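PDB 2RJO: twin-arginine translocation pathway signal protein from Burkholderia phytofirmans, which probably serves as a periplasmic sugar-binding protein, with a beta-D-galactopyranose held in its ligand pocket. Local coordinates for residues Thr276-Ala288 against Asn312-Arg324. Sequence-based numbering, arbitrary orientation.
Sequences TLPKDRRESFCTA and NLYARVAGPVVYR. With SO4 (sulfate ion), chain C; SO4 (sulfate ion), chain F.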
# COMPACT_ATOMS: atom_id res chain seq x y z
N THR A 276 24.24 -0.70 -12.89
CA THR A 276 25.20 -0.92 -11.81
C THR A 276 24.63 -0.88 -10.39
O THR A 276 25.37 -0.98 -9.41
CB THR A 276 26.30 0.15 -11.87
OG1 THR A 276 26.38 0.66 -13.21
CG2 THR A 276 27.65 -0.45 -11.49
N LEU A 277 23.31 -0.74 -10.26
CA LEU A 277 22.70 -0.69 -8.93
C LEU A 277 22.59 -2.05 -8.25
O LEU A 277 22.40 -3.07 -8.91
CB LEU A 277 21.29 -0.09 -9.01
CG LEU A 277 21.02 1.40 -9.02
CD1 LEU A 277 21.80 2.07 -10.12
CD2 LEU A 277 19.53 1.61 -9.23
N PRO A 278 22.72 -2.08 -6.92
CA PRO A 278 22.60 -3.38 -6.25
C PRO A 278 21.15 -3.81 -6.45
O PRO A 278 20.29 -2.98 -6.80
CB PRO A 278 22.90 -3.04 -4.79
CG PRO A 278 23.83 -1.86 -4.89
CD PRO A 278 23.18 -1.04 -5.98
N LYS A 279 20.87 -5.09 -6.24
CA LYS A 279 19.52 -5.61 -6.42
C LYS A 279 18.53 -4.95 -5.45
O LYS A 279 17.40 -4.66 -5.83
CB LYS A 279 19.52 -7.13 -6.21
CG LYS A 279 20.65 -7.88 -6.92
CD LYS A 279 20.36 -8.13 -8.40
CE LYS A 279 19.34 -9.24 -8.57
NZ LYS A 279 19.81 -10.57 -8.05
N ASP A 280 18.96 -4.71 -4.21
CA ASP A 280 18.07 -4.10 -3.22
C ASP A 280 17.70 -2.65 -3.52
O ASP A 280 16.93 -2.03 -2.77
CB ASP A 280 18.66 -4.20 -1.80
CG ASP A 280 20.08 -3.71 -1.73
OD1 ASP A 280 20.38 -2.91 -0.82
OD2 ASP A 280 20.90 -4.13 -2.56
N ARG A 281 18.23 -2.11 -4.61
CA ARG A 281 17.91 -0.75 -5.03
C ARG A 281 17.04 -0.82 -6.28
O ARG A 281 16.53 0.19 -6.76
CB ARG A 281 19.18 0.05 -5.29
CG ARG A 281 19.92 0.33 -4.00
CD ARG A 281 21.03 1.31 -4.17
NE ARG A 281 21.49 1.79 -2.87
CZ ARG A 281 22.39 2.75 -2.70
NH1 ARG A 281 22.93 3.35 -3.76
NH2 ARG A 281 22.71 3.16 -1.48
N ARG A 282 16.87 -2.04 -6.78
CA ARG A 282 16.05 -2.33 -7.96
C ARG A 282 14.70 -2.89 -7.50
O ARG A 282 13.65 -2.52 -8.02
CB ARG A 282 16.77 -3.34 -8.86
CG ARG A 282 17.64 -2.69 -9.92
CD ARG A 282 16.74 -2.09 -11.00
NE ARG A 282 17.51 -1.72 -12.18
CZ ARG A 282 17.05 -1.78 -13.43
NH1 ARG A 282 15.83 -2.21 -13.69
NH2 ARG A 282 17.83 -1.39 -14.42
N GLU A 283 14.75 -3.79 -6.52
CA GLU A 283 13.56 -4.39 -5.91
C GLU A 283 13.81 -4.21 -4.42
O GLU A 283 14.59 -4.94 -3.82
CB GLU A 283 13.46 -5.88 -6.24
CG GLU A 283 13.01 -6.18 -7.65
CD GLU A 283 12.62 -7.63 -7.85
OE1 GLU A 283 12.80 -8.43 -6.90
OE2 GLU A 283 12.13 -7.97 -8.95
N SER A 284 13.13 -3.23 -3.83
CA SER A 284 13.34 -2.91 -2.42
C SER A 284 12.17 -3.09 -1.47
O SER A 284 11.01 -2.89 -1.83
CB SER A 284 13.81 -1.46 -2.31
OG SER A 284 14.66 -1.09 -3.39
N PHE A 285 12.48 -3.50 -0.25
CA PHE A 285 11.49 -3.58 0.81
C PHE A 285 11.87 -2.29 1.51
O PHE A 285 13.05 -2.07 1.76
CB PHE A 285 11.74 -4.76 1.76
CG PHE A 285 10.85 -5.94 1.52
CD1 PHE A 285 11.08 -7.14 2.18
CD2 PHE A 285 9.78 -5.85 0.62
CE1 PHE A 285 10.26 -8.24 1.95
CE2 PHE A 285 8.96 -6.95 0.39
CZ PHE A 285 9.19 -8.14 1.06
N CYS A 286 10.91 -1.42 1.79
CA CYS A 286 11.25 -0.15 2.42
C CYS A 286 10.94 -0.16 3.91
O CYS A 286 10.25 -1.04 4.41
CB CYS A 286 10.49 0.99 1.75
SG CYS A 286 10.65 0.98 -0.05
N THR A 287 11.48 0.82 4.62
CA THR A 287 11.26 0.92 6.05
C THR A 287 9.93 1.60 6.29
O THR A 287 9.64 2.62 5.67
CB THR A 287 12.37 1.74 6.73
OG1 THR A 287 13.62 1.06 6.58
CG2 THR A 287 12.07 1.91 8.22
N ALA A 288 9.12 1.04 7.18
CA ALA A 288 7.82 1.63 7.51
C ALA A 288 7.82 1.94 9.00
O ALA A 288 8.75 1.55 9.71
CB ALA A 288 6.71 0.67 7.16
N ASN A 312 16.87 12.20 -2.30
CA ASN A 312 17.50 11.07 -1.62
C ASN A 312 16.79 9.74 -1.91
O ASN A 312 16.14 9.17 -1.04
CB ASN A 312 17.48 11.34 -0.12
CG ASN A 312 18.57 10.61 0.60
OD1 ASN A 312 18.78 9.41 0.40
ND2 ASN A 312 19.29 11.33 1.47
N LEU A 313 16.97 9.23 -3.13
CA LEU A 313 16.33 8.01 -3.60
C LEU A 313 16.32 6.72 -2.76
O LEU A 313 15.29 6.06 -2.67
CB LEU A 313 16.86 7.66 -4.99
CG LEU A 313 16.75 8.78 -6.04
CD1 LEU A 313 17.18 8.26 -7.41
CD2 LEU A 313 15.33 9.28 -6.09
N TYR A 314 17.44 6.34 -2.16
CA TYR A 314 17.49 5.09 -1.40
C TYR A 314 17.58 5.27 0.11
O TYR A 314 18.13 4.42 0.81
CB TYR A 314 18.67 4.24 -1.88
CG TYR A 314 18.84 4.27 -3.37
CD1 TYR A 314 17.89 3.70 -4.21
CD2 TYR A 314 19.90 4.97 -3.95
CE1 TYR A 314 17.97 3.83 -5.59
CE2 TYR A 314 20.00 5.11 -5.34
CZ TYR A 314 19.03 4.54 -6.15
OH TYR A 314 19.07 4.70 -7.51
N ALA A 315 17.03 6.37 0.60
CA ALA A 315 17.07 6.67 2.03
C ALA A 315 16.26 5.69 2.89
O ALA A 315 16.54 5.53 4.08
CB ALA A 315 16.58 8.09 2.26
N ARG A 316 15.27 5.04 2.29
CA ARG A 316 14.41 4.11 3.03
C ARG A 316 14.47 2.65 2.61
O ARG A 316 13.51 1.90 2.80
CB ARG A 316 12.96 4.58 2.93
CG ARG A 316 12.77 6.03 3.29
CD ARG A 316 11.32 6.41 3.44
NE ARG A 316 11.17 7.85 3.59
CZ ARG A 316 10.04 8.44 3.99
NH1 ARG A 316 8.97 7.70 4.26
NH2 ARG A 316 9.98 9.76 4.11
N VAL A 317 15.59 2.24 2.03
CA VAL A 317 15.74 0.86 1.61
C VAL A 317 16.08 0.01 2.82
O VAL A 317 17.15 0.17 3.41
CB VAL A 317 16.86 0.74 0.55
CG1 VAL A 317 16.94 -0.68 0.04
CG2 VAL A 317 16.60 1.70 -0.59
N ALA A 318 15.17 -0.87 3.21
CA ALA A 318 15.41 -1.77 4.34
C ALA A 318 16.18 -2.98 3.84
O ALA A 318 17.03 -3.52 4.54
CB ALA A 318 14.09 -2.21 4.97
N GLY A 319 15.89 -3.40 2.61
CA GLY A 319 16.56 -4.54 2.02
C GLY A 319 15.87 -4.92 0.73
O GLY A 319 14.94 -4.24 0.31
N PRO A 320 16.32 -5.99 0.05
CA PRO A 320 15.66 -6.37 -1.20
C PRO A 320 14.35 -7.08 -0.91
O PRO A 320 14.14 -7.54 0.21
CB PRO A 320 16.68 -7.31 -1.85
CG PRO A 320 17.29 -7.99 -0.67
CD PRO A 320 17.49 -6.84 0.31
N VAL A 321 13.47 -7.15 -1.90
CA VAL A 321 12.20 -7.84 -1.68
C VAL A 321 12.56 -9.31 -1.53
O VAL A 321 13.49 -9.79 -2.19
CB VAL A 321 11.23 -7.66 -2.87
CG1 VAL A 321 10.98 -6.17 -3.11
CG2 VAL A 321 11.81 -8.32 -4.11
N VAL A 322 11.86 -10.01 -0.65
CA VAL A 322 12.11 -11.42 -0.44
C VAL A 322 10.88 -12.19 -0.85
O VAL A 322 9.77 -11.66 -0.83
CB VAL A 322 12.41 -11.73 1.05
CG1 VAL A 322 13.53 -10.85 1.56
CG2 VAL A 322 11.15 -11.53 1.89
N TYR A 323 11.07 -13.45 -1.23
CA TYR A 323 9.97 -14.30 -1.64
C TYR A 323 10.05 -15.61 -0.88
O TYR A 323 11.09 -16.26 -0.87
CB TYR A 323 10.04 -14.59 -3.14
CG TYR A 323 10.22 -13.37 -4.03
CD1 TYR A 323 11.49 -12.90 -4.35
CD2 TYR A 323 9.11 -12.74 -4.60
CE1 TYR A 323 11.65 -11.82 -5.24
CE2 TYR A 323 9.26 -11.67 -5.48
CZ TYR A 323 10.54 -11.21 -5.81
OH TYR A 323 10.69 -10.18 -6.71
N ARG A 324 8.95 -16.00 -0.24
CA ARG A 324 8.91 -17.25 0.51
C ARG A 324 8.95 -18.45 -0.44
O ARG A 324 8.32 -18.44 -1.51
CB ARG A 324 7.65 -17.31 1.37
CG ARG A 324 7.56 -16.27 2.46
CD ARG A 324 6.16 -15.66 2.53
NE ARG A 324 5.12 -16.64 2.83
CZ ARG A 324 3.88 -16.59 2.34
NH1 ARG A 324 3.54 -15.62 1.50
NH2 ARG A 324 2.99 -17.49 2.69
S SO4 C . 5.62 -13.84 -0.77
O1 SO4 C . 5.83 -13.41 0.63
O2 SO4 C . 6.83 -14.55 -1.26
O3 SO4 C . 5.38 -12.66 -1.62
O4 SO4 C . 4.44 -14.72 -0.86
S SO4 F . 7.70 12.32 5.44
O1 SO4 F . 7.49 12.36 3.97
O2 SO4 F . 8.62 13.41 5.84
O3 SO4 F . 8.26 11.00 5.84
O4 SO4 F . 6.39 12.50 6.13
O HOH W 1 8.31 4.45 4.56
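R281 lies across one face of the Y314 ring, its CD 3.8 Å from the ring centroid, while CB of L313 covers the opposite face. The R281 chain runs extended from CG to NE, which carries the guanidinium on over the Y314 rim, the two planes only 16° apart. The F285 ring takes V321 CA over the centre of one face, a CH-pi contact, and V322 CG2 comes within 3.4 Å of F285 CE1. At the edge of the R316 guanidinium, near its plane, NH2 donates to O3 of the chain F sulfate, probably from the crystallisation liquor; NH1 forms a salt bridge with D252. Strand 317-320 pairs antiparallel with strand 283-291, at the margin of the mixed sheet in one lobe of this periplasmic-binding-protein fold. A classic beta bulge shifts the register by one residue: A318 and G319 both face F285, whose O accepts from A318 N at 2.8 Å and from G319 N, while F285 N donates almost straight to G319 O (177°). Past the bulge, T287 N bonds to R316 O. Near the C-terminal end of 312-324, Y323 OH donates to E283 OE1 at 2.7 Å, from above the carboxylate plane; H102 holds OE2, and K97 also bonds the phenol.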